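Local atomic coordinates of D-lactate dehydrogenase (Fermentative) (PDB entry 6ABJ), a protein that interconverts D-lactate and pyruvate with NAD(H), probably reducing pyruvate in fermentation, and works as a tetramer. Residues F156-K161 with R177-F182; V163-T168 with E173-I178; R203-A206 with A212-D215; V217-P222 with H229-Q234. All blocks are in the same frame, centred on the assembly; numbering follows the deposited sequence.

In the fold
All four contacts lie in the NAD-binding Rossmann domain; contacts 2, 3 and 4 reach its parallel sheet. Contacts 1 and 2 share helix 170-181: contact 2 seats the helix on strand 162-166, while contact 1 ties its C-terminal end to the loop leading into that strand, beside the second subunit. Contact 4 packs a loop against strand 216-219, the neighbour of strand 162-166. These three are buried and held across their segments by apolar side chains. Contact 3, at the sheet edge formed by strand 203-204, is a surface contact and relies on a salt bridge and a water. T168 of contact 2 and Y204 of contact 3 probably share a hydrogen bond.

Contact 1 (F156-K161 with R177-F182); sequences FDLHGK and RIMAGF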
loop_
_atom_site.group_PDB
_atom_site.type_symbol
_atom_site.label_atom_id
_atom_site.label_comp_id
_atom_site.label_asym_id
_atom_site.label_seq_id
_atom_site.Cartn_x
_atom_site.Cartn_y
_atom_site.Cartn_z
ATOM N N PHE B 156 13.446 -18.206 7.019
ATOM C CA PHE B 156 14.404 -19.254 7.240
ATOM C C PHE B 156 15.798 -18.659 7.452
ATOM O O PHE B 156 16.150 -17.615 6.884
ATOM C CB PHE B 156 14.366 -20.250 6.063
ATOM C CG PHE B 156 14.738 -19.656 4.718
ATOM C CD1 PHE B 156 13.767 -19.117 3.895
ATOM C CD2 PHE B 156 16.022 -19.660 4.266
ATOM C CE1 PHE B 156 14.092 -18.643 2.634
ATOM C CE2 PHE B 156 16.356 -19.174 2.986
ATOM C CZ PHE B 156 15.360 -18.712 2.156
ATOM N N ASP B 157 16.592 -19.322 8.280
ATOM C CA ASP B 157 17.957 -18.888 8.474
ATOM C C ASP B 157 18.701 -19.090 7.154
ATOM O O ASP B 157 18.585 -20.144 6.519
ATOM C CB ASP B 157 18.666 -19.767 9.496
ATOM C CG ASP B 157 18.135 -19.595 10.886
ATOM O OD1 ASP B 157 17.242 -18.749 11.094
ATOM O OD2 ASP B 157 18.622 -20.319 11.777
ATOM N N LEU B 158 19.490 -18.102 6.751
ATOM C CA LEU B 158 20.390 -18.286 5.664
ATOM C C LEU B 158 21.597 -19.193 6.028
ATOM O O LEU B 158 22.081 -20.014 5.199
ATOM C CB LEU B 158 20.923 -16.945 5.179
ATOM C CG LEU B 158 19.904 -16.015 4.486
ATOM C CD1 LEU B 158 20.490 -14.677 4.147
ATOM C CD2 LEU B 158 19.285 -16.657 3.229
ATOM N N HIS B 159 22.073 -19.024 7.247
ATOM C CA HIS B 159 23.133 -19.897 7.760
ATOM C C HIS B 159 22.863 -21.358 7.467
ATOM O O HIS B 159 21.821 -21.861 7.810
ATOM C CB HIS B 159 23.316 -19.657 9.263
ATOM C CG HIS B 159 24.458 -20.420 9.845
ATOM N ND1 HIS B 159 24.281 -21.534 10.644
ATOM C CD2 HIS B 159 25.792 -20.253 9.726
ATOM C CE1 HIS B 159 25.461 -22.028 10.975
ATOM N NE2 HIS B 159 26.384 -21.263 10.433
ATOM N N GLY B 160 23.797 -22.040 6.804
ATOM C CA GLY B 160 23.676 -23.453 6.571
ATOM C C GLY B 160 22.960 -23.796 5.265
ATOM O O GLY B 160 23.065 -24.940 4.774
ATOM N N LYS B 161 22.283 -22.826 4.636
ATOM C CA LYS B 161 21.561 -23.129 3.404
ATOM C C LYS B 161 22.519 -23.209 2.193
ATOM O O LYS B 161 23.609 -22.625 2.190
ATOM C CB LYS B 161 20.473 -22.083 3.105
ATOM C CG LYS B 161 19.379 -21.966 4.144
ATOM C CD LYS B 161 18.664 -23.311 4.332
ATOM C CE LYS B 161 17.507 -23.298 5.331
ATOM N NZ LYS B 161 17.925 -22.751 6.650
ATOM N N ARG B 177 30.916 -14.354 -2.320
ATOM C CA ARG B 177 31.675 -14.007 -1.127
ATOM C C ARG B 177 30.755 -13.463 -0.037
ATOM O O ARG B 177 30.882 -13.763 1.164
ATOM C CB ARG B 177 32.785 -12.938 -1.452
ATOM C CG ARG B 177 33.617 -12.485 -0.245
ATOM C CD ARG B 177 35.079 -12.063 -0.597
ATOM N NE ARG B 177 35.134 -11.534 -1.951
ATOM C CZ ARG B 177 35.635 -12.152 -3.024
ATOM N NH1 ARG B 177 36.221 -13.309 -2.936
ATOM N NH2 ARG B 177 35.528 -11.580 -4.223
ATOM N N ILE B 178 29.798 -12.629 -0.428
ATOM C CA ILE B 178 28.836 -12.129 0.574
ATOM C C ILE B 178 28.063 -13.274 1.171
ATOM O O ILE B 178 27.932 -13.342 2.376
ATOM C CB ILE B 178 27.843 -11.139 -0.035
ATOM C CG1 ILE B 178 28.571 -9.891 -0.514
ATOM C CG2 ILE B 178 26.852 -10.699 1.025
ATOM C CD1 ILE B 178 27.736 -9.000 -1.411
ATOM N N MET B 179 27.552 -14.191 0.342
ATOM C CA MET B 179 26.702 -15.250 0.886
ATOM C C MET B 179 27.524 -16.244 1.759
ATOM O O MET B 179 26.990 -16.783 2.759
ATOM C CB MET B 179 25.931 -16.008 -0.199
ATOM C CG MET B 179 24.968 -15.139 -1.010
ATOM S SD MET B 179 23.759 -14.295 0.078
ATOM C CE MET B 179 22.755 -15.683 0.577
ATOM N N ALA B 180 28.785 -16.463 1.389
ATOM C CA ALA B 180 29.707 -17.204 2.254
ATOM C C ALA B 180 29.837 -16.626 3.643
ATOM O O ALA B 180 29.843 -17.364 4.600
ATOM C CB ALA B 180 31.068 -17.312 1.598
ATOM N N GLY B 181 29.801 -15.300 3.780
ATOM C CA GLY B 181 29.841 -14.637 5.096
ATOM C C GLY B 181 28.650 -14.845 5.996
ATOM O O GLY B 181 28.747 -14.718 7.230
ATOM N N PHE B 182 27.509 -15.206 5.387
ATOM C CA PHE B 182 26.325 -15.587 6.152
ATOM C C PHE B 182 26.471 -17.048 6.647
ATOM O O PHE B 182 25.642 -17.535 7.410
ATOM C CB PHE B 182 25.060 -15.481 5.269
ATOM C CG PHE B 182 24.510 -14.106 5.069
ATOM C CD1 PHE B 182 23.567 -13.601 5.958
ATOM C CD2 PHE B 182 24.802 -13.372 3.938
ATOM C CE1 PHE B 182 23.048 -12.330 5.780
ATOM C CE2 PHE B 182 24.235 -12.074 3.744
ATOM C CZ PHE B 182 23.348 -11.588 4.647
#
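H159 and F182 bring the two backbones within 5.6 Å, CA to CA, where the type II beta turn L158-K161 meets the C-terminal end of helix 170-181. The turn is closed by K161 N on L158 O, and G160 occupies it with a positive phi of 90°. L158 and F182 carry most of the buried surface. The leucine lays CD1 over one face of the phenylalanine ring as a CH-pi contact, 4.0 Å from the centroid and 20° off the ring normal, displaced toward the rim carbons CD1 and CE1. The same methyl reaches M179, whose CE lies 4.3 Å from L158 CD1; the methionine gets there by folding back at each of its three torsions. H159 turns the other way. With CG anti to the backbone N (chi1 -175°), its imidazole stands so that F182 O lies at the ring edge, in plane and 3.6 Å from H159 CD2. The same oxygen receives a CA-H...O contact from H159 CA at 3.5 Å. Inside the loop K161 NZ donates to D157 O over 2.7 Å, in the carbonyl plane, and also forms a salt bridge with E318 of the second subunit. E123 of that subunit accepts from L158 N and H159 N; I178 packs on F182 of the second subunit, and F182 in turn on its I178. From helix 118-134, L130 touches L158, and V126 touches M179 and F182. The arrangement joins the loop before the first Rossmann strand, 162-166, to the C-terminal part of the following helix, at a subunit interface.

Contact 2 (V163-T168 with E173-I178); sequences VGVIGT and ETFARI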
loop_
_atom_site.group_PDB
_atom_site.type_symbol
_atom_site.label_atom_id
_atom_site.label_comp_id
_atom_site.label_asym_id
_atom_site.label_seq_id
_atom_site.Cartn_x
_atom_site.Cartn_y
_atom_site.Cartn_z
ATOM N N VAL B 163 23.434 -22.264 -1.490
ATOM C CA VAL B 163 23.223 -21.165 -2.358
ATOM C C VAL B 163 23.970 -21.491 -3.647
ATOM O O VAL B 163 25.174 -21.683 -3.626
ATOM C CB VAL B 163 23.772 -19.904 -1.734
ATOM C CG1 VAL B 163 23.703 -18.743 -2.712
ATOM C CG2 VAL B 163 23.008 -19.526 -0.463
ATOM N N GLY B 164 23.240 -21.549 -4.745
ATOM C CA GLY B 164 23.808 -21.905 -6.032
ATOM C C GLY B 164 23.966 -20.694 -6.916
ATOM O O GLY B 164 22.995 -20.001 -7.275
ATOM N N VAL B 165 25.217 -20.463 -7.309
ATOM C CA VAL B 165 25.595 -19.341 -8.124
ATOM C C VAL B 165 25.840 -19.797 -9.530
ATOM O O VAL B 165 26.796 -20.595 -9.792
ATOM C CB VAL B 165 26.863 -18.730 -7.576
ATOM C CG1 VAL B 165 27.207 -17.458 -8.350
ATOM C CG2 VAL B 165 26.712 -18.473 -6.093
ATOM N N ILE B 166 24.998 -19.335 -10.434
ATOM C CA ILE B 166 25.125 -19.677 -11.809
ATOM C C ILE B 166 25.841 -18.520 -12.522
ATOM O O ILE B 166 25.264 -17.457 -12.781
ATOM C CB ILE B 166 23.755 -19.971 -12.420
ATOM C CG1 ILE B 166 23.189 -21.221 -11.729
ATOM C CG2 ILE B 166 23.836 -20.251 -13.937
ATOM C CD1 ILE B 166 21.786 -21.499 -12.152
ATOM N N GLY B 167 27.124 -18.762 -12.825
ATOM C CA GLY B 167 27.970 -17.720 -13.465
ATOM C C GLY B 167 28.847 -17.100 -12.427
ATOM O O GLY B 167 28.375 -16.398 -11.525
ATOM N N THR B 168 30.140 -17.372 -12.519
ATOM C CA THR B 168 31.070 -16.941 -11.496
ATOM C C THR B 168 32.091 -15.935 -12.012
ATOM O O THR B 168 33.205 -15.875 -11.505
ATOM C CB THR B 168 31.757 -18.118 -10.784
ATOM O OG1 THR B 168 32.437 -18.984 -11.737
ATOM C CG2 THR B 168 30.716 -18.927 -10.012
ATOM N N GLU B 173 30.940 -13.833 -8.391
ATOM C CA GLU B 173 31.956 -14.037 -7.362
ATOM C C GLU B 173 31.727 -13.135 -6.160
ATOM O O GLU B 173 31.880 -13.549 -4.995
ATOM C CB GLU B 173 33.380 -13.811 -7.958
ATOM C CG GLU B 173 34.452 -13.940 -6.893
ATOM C CD GLU B 173 35.888 -13.488 -7.358
ATOM O OE1 GLU B 173 36.158 -13.546 -8.576
ATOM O OE2 GLU B 173 36.673 -13.115 -6.479
ATOM N N THR B 174 31.415 -11.891 -6.420
ATOM C CA THR B 174 31.160 -10.929 -5.370
ATOM C C THR B 174 29.957 -11.376 -4.536
ATOM O O THR B 174 29.976 -11.342 -3.297
ATOM C CB THR B 174 30.894 -9.536 -5.969
ATOM O OG1 THR B 174 31.963 -9.180 -6.877
ATOM C CG2 THR B 174 30.757 -8.466 -4.881
ATOM N N PHE B 175 28.897 -11.769 -5.243
ATOM C CA PHE B 175 27.707 -12.353 -4.582
ATOM C C PHE B 175 28.094 -13.573 -3.747
ATOM O O PHE B 175 27.675 -13.762 -2.571
ATOM C CB PHE B 175 26.705 -12.709 -5.675
ATOM C CG PHE B 175 25.490 -13.459 -5.164
ATOM C CD1 PHE B 175 24.500 -12.768 -4.515
ATOM C CD2 PHE B 175 25.403 -14.846 -5.247
ATOM C CE1 PHE B 175 23.357 -13.443 -4.021
ATOM C CE2 PHE B 175 24.285 -15.537 -4.723
ATOM C CZ PHE B 175 23.257 -14.818 -4.142
ATOM N N ALA B 176 28.881 -14.455 -4.337
ATOM C CA ALA B 176 29.279 -15.668 -3.606
ATOM C C ALA B 176 30.004 -15.334 -2.306
ATOM O O ALA B 176 29.736 -15.967 -1.256
ATOM C CB ALA B 176 30.110 -16.586 -4.494
ATOM N N ARG B 177 30.916 -14.354 -2.320
ATOM C CA ARG B 177 31.675 -14.007 -1.127
ATOM C C ARG B 177 30.755 -13.463 -0.037
ATOM O O ARG B 177 30.882 -13.763 1.164
ATOM C CB ARG B 177 32.785 -12.938 -1.452
ATOM C CG ARG B 177 33.617 -12.485 -0.245
ATOM C CD ARG B 177 35.079 -12.063 -0.597
ATOM N NE ARG B 177 35.134 -11.534 -1.951
ATOM C CZ ARG B 177 35.635 -12.152 -3.024
ATOM N NH1 ARG B 177 36.221 -13.309 -2.936
ATOM N NH2 ARG B 177 35.528 -11.580 -4.223
ATOM N N ILE B 178 29.798 -12.629 -0.428
ATOM C CA ILE B 178 28.836 -12.129 0.574
ATOM C C ILE B 178 28.063 -13.274 1.171
ATOM O O ILE B 178 27.932 -13.342 2.376
ATOM C CB ILE B 178 27.843 -11.139 -0.035
ATOM C CG1 ILE B 178 28.571 -9.891 -0.514
ATOM C CG2 ILE B 178 26.852 -10.699 1.025
ATOM C CD1 ILE B 178 27.736 -9.000 -1.411
#
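F175, V165 and E173 account for most of the surface buried as helix 170-181 packs on strand 162-166. With CG anti to the backbone N (chi1 174°), the F175 ring extends to the strand. V165 CG2 meets the ring at its edge, in plane, 3.9 Å from F175 CD2, the two side chains sliding past each other in opposite directions. V163 CG1 approaches the next carbon, 3.8 Å from F175 CE2, on an oblique path. V165 CG2 also touches A176 CB at 4.2 Å, so one methyl meets both alanine and phenylalanine. E173 lies where the backbones turn back on each other, its CB 4.1 Å from T168 O. Its extended chain carries the carboxylate to R177, where NH2 donates to E173 OE2 at 3.0 Å with an almost straight N-H...O angle of 173°; R196 takes OE1 in a second salt bridge. Segments 163-166 and 173-178 run antiparallel at 169°, with their axes 9.2 Å apart. G167 belongs to a probable GxGxxG dinucleotide-binding turn, beside which T168 N binds D190, a residue of the NADH site. The strand lies between strands 185-189 and 216-219, while I129 of helix 118-134 packs on F175.

Contact 3 (R203-A206 with A212-D215); sequences RYLA and AESD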
loop_
_atom_site.group_PDB
_atom_site.type_symbol
_atom_site.label_atom_id
_atom_site.label_comp_id
_atom_site.label_asym_id
_atom_site.label_seq_id
_atom_site.Cartn_x
_atom_site.Cartn_y
_atom_site.Cartn_z
ATOM N N ARG B 203 31.811 -25.018 -4.042
ATOM C CA ARG B 203 31.953 -26.312 -4.753
ATOM C C ARG B 203 31.359 -26.147 -6.150
ATOM O O ARG B 203 30.128 -25.865 -6.313
ATOM C CB ARG B 203 31.140 -27.360 -4.015
ATOM C CG ARG B 203 31.823 -28.686 -3.807
ATOM C CD ARG B 203 30.994 -29.912 -3.960
ATOM N NE ARG B 203 29.624 -29.885 -3.399
ATOM C CZ ARG B 203 28.582 -30.447 -4.007
ATOM N NH1 ARG B 203 28.718 -31.075 -5.170
ATOM N NH2 ARG B 203 27.389 -30.434 -3.474
ATOM N N TYR B 204 32.143 -26.406 -7.185
ATOM C CA TYR B 204 31.577 -26.472 -8.545
ATOM C C TYR B 204 30.939 -27.795 -8.784
ATOM O O TYR B 204 31.448 -28.824 -8.309
ATOM C CB TYR B 204 32.655 -26.194 -9.652
ATOM C CG TYR B 204 32.973 -24.732 -9.829
ATOM C CD1 TYR B 204 33.967 -24.154 -9.082
ATOM C CD2 TYR B 204 32.257 -23.939 -10.709
ATOM C CE1 TYR B 204 34.300 -22.852 -9.243
ATOM C CE2 TYR B 204 32.529 -22.606 -10.825
ATOM C CZ TYR B 204 33.600 -22.078 -10.138
ATOM O OH TYR B 204 33.938 -20.737 -10.237
ATOM N N LEU B 205 29.839 -27.785 -9.544
ATOM C CA LEU B 205 29.136 -28.973 -9.923
ATOM C C LEU B 205 28.358 -28.735 -11.179
ATOM O O LEU B 205 28.279 -27.634 -11.671
ATOM C CB LEU B 205 28.261 -29.542 -8.796
ATOM C CG LEU B 205 27.341 -28.683 -7.882
ATOM C CD1 LEU B 205 27.101 -27.210 -8.292
ATOM C CD2 LEU B 205 26.114 -29.370 -7.405
ATOM N N ALA B 206 27.772 -29.789 -11.729
ATOM C CA ALA B 206 26.926 -29.656 -12.891
ATOM C C ALA B 206 25.680 -28.769 -12.638
ATOM O O ALA B 206 25.146 -28.741 -11.536
ATOM C CB ALA B 206 26.484 -31.026 -13.349
ATOM N N ALA B 212 19.070 -28.919 -8.485
ATOM C CA ALA B 212 18.379 -29.859 -7.547
ATOM C C ALA B 212 18.814 -29.660 -6.059
ATOM O O ALA B 212 18.021 -29.897 -5.174
ATOM C CB ALA B 212 18.659 -31.266 -7.970
ATOM N N GLU B 213 20.000 -29.134 -5.788
ATOM C CA GLU B 213 20.515 -29.100 -4.449
ATOM C C GLU B 213 20.320 -27.772 -3.752
ATOM O O GLU B 213 20.399 -27.716 -2.531
ATOM C CB GLU B 213 22.019 -29.442 -4.439
ATOM C CG GLU B 213 22.324 -30.921 -4.828
ATOM C CD GLU B 213 23.756 -31.328 -4.925
ATOM O OE1 GLU B 213 24.542 -30.729 -4.239
ATOM O OE2 GLU B 213 24.069 -32.337 -5.650
ATOM N N SER B 214 20.101 -26.702 -4.502
ATOM C CA SER B 214 20.182 -25.378 -3.949
ATOM C C SER B 214 18.853 -24.923 -3.275
ATOM O O SER B 214 17.793 -25.128 -3.830
ATOM C CB SER B 214 20.518 -24.412 -5.073
ATOM O OG SER B 214 21.827 -24.584 -5.534
ATOM N N ASP B 215 18.949 -24.270 -2.127
ATOM C CA ASP B 215 17.844 -23.595 -1.502
ATOM C C ASP B 215 17.604 -22.237 -2.151
ATOM O O ASP B 215 16.462 -21.726 -2.250
ATOM C CB ASP B 215 18.145 -23.449 -0.000
ATOM C CG ASP B 215 18.338 -24.757 0.680
ATOM O OD1 ASP B 215 17.449 -25.601 0.637
ATOM O OD2 ASP B 215 19.418 -24.990 1.218
HETATM O O HOH W 1 26.517 -32.937 -5.717
#
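R203 and E213 join the edge strand 203-204 of the Rossmann sheet to the last turn of helix 207-213. Their side chains cross at about a right angle, yet the flat ends are nearly coplanar, the guanidinium and carboxylate planes lying 29° apart. R203 NH2 donates to E213 OE1 at 3.0 Å, within a salt bridge. The oxygen lies at the guanidinium edge, close to its plane, and accepts the N-H through its syn lone pair. The bond is bent, with an N-H...O angle of 142°. The arginine chain kinks midway to arrive there, while the glutamate stretches out from CG. L205 supplies the apolar part: its CD2 lies 3.9 Å from E213 CD and also close to OE1, so this methyl packs against the carboxylate that the arginine holds. The leucine adopts an unusual shape, with CG between the backbone N and the carbonyl carbon (chi1 44°). R203 and E213 also touch L187 of the adjoining strand 185-189, and backbone bonds from R203 to L186 and A188 fix strand 203-204 on the sheet edge. The contact is on the surface. A water bridges the second pair of polar atoms: it donates to E213 OE2, at a short distance whose exact value is doubtful, and accepts from R203 NH1 at 2.9 Å.

Contact 4 (V217-P222 with H229-Q234); sequences VSLHCP and HLIDAQ
L219 and I231 make the main apolar contact between the end of strand 216-219 and the loop that leads into helix 233-238. L219 CD1 lies 3.8 Å from I231 CG1, and its other methyl, CD2, lies 4.2 Å from I231 CD1, so both methyls of L219 lie against the CG1-CD1 branch of I231. The two side chains approach at a slant. L219 CG and I231 CG1 are each anti to the carbonyl carbon (chi1 -52°). A second, looser apolar pair lies beyond L219 and just before I231, where C221 SG stands 4.3 Å from L230 CD2. I166 of strand 162-166 also touches L219 and L230, and L245 of strand 243-247 packs on I231, so the hydrophobic layer extends to both neighbouring strands.

Hydrogen bonds operate within each segment, none between the two. H220 NE2 donates weakly to S218 OG at 2.7 Å, and the imidazole also meets the F175 ring, their planes at about 35°. D232 is the N-cap of helix 233-238: its OD1 receives a weak bond from Q234 N at 3.1 Å and another hydrogen bond from R235 N.

With strand 243-247 these elements form a beta-alpha-beta unit of the Rossmann domain; its strand end and loop lie near D190 and T248, which bind NADH in this enzyme (no cofactor is bound in this chain).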
loop_
_atom_site.group_PDB
_atom_site.type_symbol
_atom_site.label_atom_id
_atom_site.label_comp_id
_atom_site.label_asym_id
_atom_site.label_seq_id
_atom_site.Cartn_x
_atom_site.Cartn_y
_atom_site.Cartn_z
ATOM N N VAL B 217 18.908 -19.983 -5.697
ATOM C CA VAL B 217 19.641 -19.979 -6.980
ATOM C C VAL B 217 19.738 -18.564 -7.441
ATOM O O VAL B 217 18.740 -17.866 -7.433
ATOM C CB VAL B 217 18.900 -20.809 -7.999
ATOM C CG1 VAL B 217 19.563 -20.696 -9.358
ATOM C CG2 VAL B 217 18.776 -22.249 -7.575
ATOM N N SER B 218 20.952 -18.074 -7.829
ATOM C CA SER B 218 21.047 -16.716 -8.236
ATOM C C SER B 218 21.761 -16.706 -9.597
ATOM O O SER B 218 22.776 -17.334 -9.718
ATOM C CB SER B 218 21.811 -15.859 -7.237
ATOM O OG SER B 218 21.736 -14.498 -7.572
ATOM N N LEU B 219 21.169 -16.006 -10.581
ATOM C CA LEU B 219 21.719 -15.960 -11.924
ATOM C C LEU B 219 22.681 -14.780 -12.093
ATOM O O LEU B 219 22.325 -13.607 -11.870
ATOM C CB LEU B 219 20.609 -15.863 -12.948
ATOM C CG LEU B 219 19.529 -16.897 -12.824
ATOM C CD1 LEU B 219 18.339 -16.680 -13.749
ATOM C CD2 LEU B 219 20.105 -18.264 -13.130
ATOM N N HIS B 220 23.899 -15.109 -12.523
ATOM C CA HIS B 220 24.874 -14.100 -12.868
ATOM C C HIS B 220 25.690 -14.427 -14.131
ATOM O O HIS B 220 26.780 -13.905 -14.290
ATOM C CB HIS B 220 25.827 -13.928 -11.719
ATOM C CG HIS B 220 25.138 -13.596 -10.439
ATOM N ND1 HIS B 220 24.795 -12.306 -10.077
ATOM C CD2 HIS B 220 24.703 -14.405 -9.450
ATOM C CE1 HIS B 220 24.190 -12.342 -8.909
ATOM N NE2 HIS B 220 24.143 -13.603 -8.504
ATOM N N CYS B 221 25.159 -15.251 -15.017
ATOM C CA CYS B 221 25.881 -15.574 -16.234
ATOM C C CYS B 221 25.489 -14.591 -17.344
ATOM O O CYS B 221 24.338 -14.092 -17.363
ATOM C CB CYS B 221 25.578 -16.997 -16.644
ATOM S SG CYS B 221 23.779 -17.311 -16.738
ATOM N N PRO B 222 26.433 -14.317 -18.291
ATOM C CA PRO B 222 26.107 -13.565 -19.491
ATOM C C PRO B 222 24.985 -14.178 -20.294
ATOM O O PRO B 222 24.780 -15.426 -20.311
ATOM C CB PRO B 222 27.442 -13.606 -20.308
ATOM C CG PRO B 222 28.497 -13.679 -19.240
ATOM C CD PRO B 222 27.879 -14.640 -18.230
ATOM N N HIS B 229 16.862 -18.214 -22.028
ATOM C CA HIS B 229 15.863 -19.060 -21.385
ATOM C C HIS B 229 16.483 -20.231 -20.659
ATOM O O HIS B 229 15.908 -21.297 -20.556
ATOM C CB HIS B 229 14.755 -19.454 -22.335
ATOM C CG HIS B 229 13.874 -18.304 -22.694
ATOM N ND1 HIS B 229 12.682 -18.449 -23.359
ATOM C CD2 HIS B 229 13.975 -16.984 -22.392
ATOM C CE1 HIS B 229 12.100 -17.267 -23.480
ATOM N NE2 HIS B 229 12.885 -16.360 -22.922
ATOM N N LEU B 230 17.640 -19.991 -20.054
ATOM C CA LEU B 230 18.283 -21.056 -19.233
ATOM C C LEU B 230 17.306 -21.601 -18.212
ATOM O O LEU B 230 17.133 -22.805 -18.080
ATOM C CB LEU B 230 19.506 -20.525 -18.519
ATOM C CG LEU B 230 20.364 -21.557 -17.806
ATOM C CD1 LEU B 230 21.105 -22.356 -18.866
ATOM C CD2 LEU B 230 21.350 -20.863 -16.906
ATOM N N ILE B 231 16.631 -20.696 -17.484
ATOM C CA ILE B 231 15.588 -21.175 -16.580
ATOM C C ILE B 231 14.242 -21.187 -17.313
ATOM O O ILE B 231 13.618 -20.164 -17.481
ATOM C CB ILE B 231 15.458 -20.304 -15.321
ATOM C CG1 ILE B 231 16.811 -20.106 -14.612
ATOM C CG2 ILE B 231 14.444 -20.911 -14.381
ATOM C CD1 ILE B 231 17.506 -21.355 -14.169
ATOM N N ASP B 232 13.863 -22.360 -17.762
ATOM C CA ASP B 232 12.681 -22.554 -18.558
ATOM C C ASP B 232 11.903 -23.535 -17.750
ATOM O O ASP B 232 12.311 -23.852 -16.661
ATOM C CB ASP B 232 13.033 -23.095 -19.978
ATOM C CG ASP B 232 13.852 -24.394 -19.951
ATOM O OD1 ASP B 232 13.943 -25.054 -18.893
ATOM O OD2 ASP B 232 14.391 -24.772 -21.047
ATOM N N ALA B 233 10.812 -24.053 -18.264
ATOM C CA ALA B 233 9.971 -24.933 -17.460
ATOM C C ALA B 233 10.660 -26.210 -16.942
ATOM O O ALA B 233 10.299 -26.760 -15.873
ATOM C CB ALA B 233 8.736 -25.291 -18.256
ATOM N N GLN B 234 11.628 -26.681 -17.720
ATOM C CA GLN B 234 12.401 -27.876 -17.419
ATOM C C GLN B 234 13.355 -27.578 -16.287
ATOM O O GLN B 234 13.409 -28.259 -15.334
ATOM C CB GLN B 234 13.191 -28.327 -18.671
ATOM C CG GLN B 234 14.504 -29.080 -18.439
ATOM C CD GLN B 234 15.577 -28.816 -19.503
ATOM O OE1 GLN B 234 15.284 -28.331 -20.579
ATOM N NE2 GLN B 234 16.818 -29.148 -19.204
#